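Glycerol dehydrogenase (Schizosaccharomyces pombe, PDB 1TA9) catalyses the NAD(+)-dependent oxidation of glycerol to dihydroxyacetone, probably with a catalytic zinc ion, and serves in the assimilation of glycerol. Local coordinates at residues S160-A165 / A184-S189. Sequence-based numbering, arbitrary orientation.
Sequences SAKYIA and ATSSLS
Lys-162 carries the contact almost single-handedly: its ammonium group meets the backbone carbonyls of the loop leading into strand 188-192. NZ of Lys-162 donates to O of Ser-186 at 2.8 Å, with a C=O...N angle of 138° and the donor tilted 25° from the carbonyl plane. A second, weak bond runs from NZ of Lys-162 to O of Ala-184, 3.3 Å away, and CE of Lys-162 lies 3.6 Å from each of these two oxygens. The carbonyl of Ala-183 accepts another weak bond, so that three backbone oxygens accept from one buried ammonium. The reach comes from a chain extended beyond CG, with CG anti to the carbonyl carbon (chi1 -65°). The CA atoms of Lys-162 and Ser-189, nearest across the segments, are still 8.4 Å apart, and the contact buries just 151 Å². A leucine in place of Lys-162 would probably leave the carbonyls of Ser-186, Ala-184 and Ala-183 without this donor and the loop less firmly tied to the helix. In the second shell, OG of Ser-186 hydrogen-bonds O of Ala-183 and weakly receives N of Leu-188 at 3.5 Å, linking this serine to the backbone on both sides of it. Ser-186 and Leu-188 are probable NAD(+)-binding residues, and Leu-188's side chain lies about 4 Å from a bound glycerol, consistent with the lysine holding a segment that lines this site. Helix 155-167 rests on strand 172-176 of the Rossmann-like parallel sheet through Lys-162 and Ala-161, both touching Ile-174, whereas helix 289-307 of the helical, zinc-binding part packs against Ala-184, Ser-186 and Leu-188.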
ATOM      1  N   SER B 160     -40.452  17.471 -27.630  1.00 25.08           N
ATOM      2  CA  SER B 160     -41.590  17.617 -28.530  1.00 24.63           C
ATOM      3  C   SER B 160     -41.674  16.379 -29.422  1.00 24.22           C
ATOM      4  O   SER B 160     -42.764  15.874 -29.706  1.00 24.10           O
ATOM      5  CB  SER B 160     -41.427  18.875 -29.390  1.00 24.76           C
ATOM      6  OG  SER B 160     -41.481  20.048 -28.590  1.00 24.88           O
ATOM      7  N   ALA B 161     -40.514  15.886 -29.847  1.00 23.71           N
ATOM      8  CA  ALA B 161     -40.450  14.706 -30.701  1.00 23.37           C
ATOM      9  C   ALA B 161     -40.971  13.465 -29.979  1.00 23.14           C
ATOM     10  O   ALA B 161     -41.713  12.668 -30.555  1.00 22.89           O
ATOM     11  CB  ALA B 161     -39.015  14.475 -31.164  1.00 23.39           C
ATOM     12  N   LYS B 162     -40.581  13.306 -28.717  1.00 22.92           N
ATOM     13  CA  LYS B 162     -41.010  12.164 -27.919  1.00 22.96           C
ATOM     14  C   LYS B 162     -42.516  12.201 -27.702  1.00 22.99           C
ATOM     15  O   LYS B 162     -43.191  11.173 -27.761  1.00 22.73           O
ATOM     16  CB  LYS B 162     -40.297  12.162 -26.561  1.00 22.92           C
ATOM     17  CG  LYS B 162     -38.790  11.953 -26.645  1.00 23.01           C
ATOM     18  CD  LYS B 162     -38.137  12.034 -25.272  1.00 23.18           C
ATOM     19  CE  LYS B 162     -36.618  11.940 -25.385  1.00 23.65           C
ATOM     20  NZ  LYS B 162     -35.931  12.030 -24.059  1.00 23.59           N
ATOM     21  N   TYR B 163     -43.035  13.397 -27.445  1.00 23.16           N
ATOM     22  CA  TYR B 163     -44.464  13.578 -27.220  1.00 23.45           C
ATOM     23  C   TYR B 163     -45.262  13.188 -28.461  1.00 23.28           C
ATOM     24  O   TYR B 163     -46.192  12.386 -28.388  1.00 23.34           O
ATOM     25  CB  TYR B 163     -44.758  15.035 -26.860  1.00 24.15           C
ATOM     26  CG  TYR B 163     -46.236  15.343 -26.741  1.00 25.10           C
ATOM     27  CD1 TYR B 163     -46.965  14.945 -25.619  1.00 25.43           C
ATOM     28  CD2 TYR B 163     -46.911  16.005 -27.764  1.00 25.47           C
ATOM     29  CE1 TYR B 163     -48.335  15.200 -25.522  1.00 25.91           C
ATOM     30  CE2 TYR B 163     -48.276  16.264 -27.679  1.00 25.98           C
ATOM     31  CZ  TYR B 163     -48.981  15.860 -26.555  1.00 25.97           C
ATOM     32  OH  TYR B 163     -50.331  16.121 -26.469  1.00 26.49           O
ATOM     33  N   ILE B 164     -44.894  13.760 -29.602  1.00 23.03           N
ATOM     34  CA  ILE B 164     -45.590  13.475 -30.854  1.00 22.77           C
ATOM     35  C   ILE B 164     -45.520  11.992 -31.213  1.00 22.55           C
ATOM     36  O   ILE B 164     -46.527  11.388 -31.583  1.00 22.27           O
ATOM     37  CB  ILE B 164     -45.001  14.318 -32.008  1.00 22.91           C
ATOM     38  CG1 ILE B 164     -45.187  15.803 -31.696  1.00 23.05           C
ATOM     39  CG2 ILE B 164     -45.675  13.954 -33.329  1.00 22.97           C
ATOM     40  CD1 ILE B 164     -44.498  16.735 -32.672  1.00 23.43           C
ATOM     41  N   ALA B 165     -44.330  11.408 -31.098  1.00 22.28           N
ATOM     42  CA  ALA B 165     -44.141   9.996 -31.411  1.00 22.17           C
ATOM     43  C   ALA B 165     -45.024   9.129 -30.517  1.00 22.19           C
ATOM     44  O   ALA B 165     -45.654   8.173 -30.978  1.00 22.17           O
ATOM     45  CB  ALA B 165     -42.672   9.613 -31.232  1.00 22.02           C
ATOM     46  N   ALA B 184     -31.533  13.289 -23.555  1.00 19.43           N
ATOM     47  CA  ALA B 184     -31.689  12.561 -24.811  1.00 19.36           C
ATOM     48  C   ALA B 184     -32.205  11.121 -24.725  1.00 19.33           C
ATOM     49  O   ALA B 184     -33.199  10.770 -25.355  1.00 19.14           O
ATOM     50  CB  ALA B 184     -30.366  12.594 -25.587  1.00 19.19           C
ATOM     51  N   THR B 185     -31.540  10.288 -23.938  1.00 19.63           N
ATOM     52  CA  THR B 185     -31.918   8.880 -23.837  1.00 19.99           C
ATOM     53  C   THR B 185     -33.082   8.533 -22.923  1.00 20.58           C
ATOM     54  O   THR B 185     -33.569   7.404 -22.962  1.00 20.77           O
ATOM     55  CB  THR B 185     -30.741   8.031 -23.334  1.00 19.85           C
ATOM     56  OG1 THR B 185     -30.533   8.309 -21.942  1.00 19.29           O
ATOM     57  CG2 THR B 185     -29.468   8.353 -24.110  1.00 19.53           C
ATOM     58  N   SER B 186     -33.536   9.481 -22.110  1.00 21.15           N
ATOM     59  CA  SER B 186     -34.587   9.189 -21.141  1.00 21.92           C
ATOM     60  C   SER B 186     -36.031   9.098 -21.609  1.00 22.54           C
ATOM     61  O   SER B 186     -36.414   9.636 -22.652  1.00 22.17           O
ATOM     62  CB  SER B 186     -34.515  10.185 -19.983  1.00 21.85           C
ATOM     63  OG  SER B 186     -35.049  11.437 -20.362  1.00 22.22           O
ATOM     64  N   SER B 187     -36.824   8.414 -20.793  1.00 23.63           N
ATOM     65  CA  SER B 187     -38.245   8.213 -21.038  1.00 25.13           C
ATOM     66  C   SER B 187     -39.007   9.316 -20.319  1.00 26.18           C
ATOM     67  O   SER B 187     -40.232   9.270 -20.220  1.00 26.22           O
ATOM     68  CB  SER B 187     -38.688   6.866 -20.471  1.00 24.92           C
ATOM     69  OG  SER B 187     -37.841   5.822 -20.907  1.00 25.55           O
ATOM     70  N   LEU B 188     -38.273  10.297 -19.806  1.00 27.68           N
ATOM     71  CA  LEU B 188     -38.882  11.399 -19.070  1.00 29.40           C
ATOM     72  C   LEU B 188     -39.067  12.647 -19.915  1.00 30.44           C
ATOM     73  O   LEU B 188     -38.498  12.787 -20.996  1.00 30.44           O
ATOM     74  CB  LEU B 188     -38.029  11.789 -17.859  1.00 29.55           C
ATOM     75  CG  LEU B 188     -37.379  10.742 -16.955  1.00 29.94           C
ATOM     76  CD1 LEU B 188     -36.875  11.446 -15.702  1.00 30.10           C
ATOM     77  CD2 LEU B 188     -38.368   9.660 -16.585  1.00 30.16           C
ATOM     78  N   SER B 189     -39.867  13.561 -19.383  1.00 31.79           N
ATOM     79  CA  SER B 189     -40.136  14.841 -20.017  1.00 33.09           C
ATOM     80  C   SER B 189     -40.422  15.834 -18.908  1.00 33.94           C
ATOM     81  O   SER B 189     -41.427  15.718 -18.202  1.00 33.83           O
ATOM     82  CB  SER B 189     -41.332  14.744 -20.963  1.00 33.15           C
ATOM     83  OG  SER B 189     -40.948  14.148 -22.189  1.00 33.57           O
TER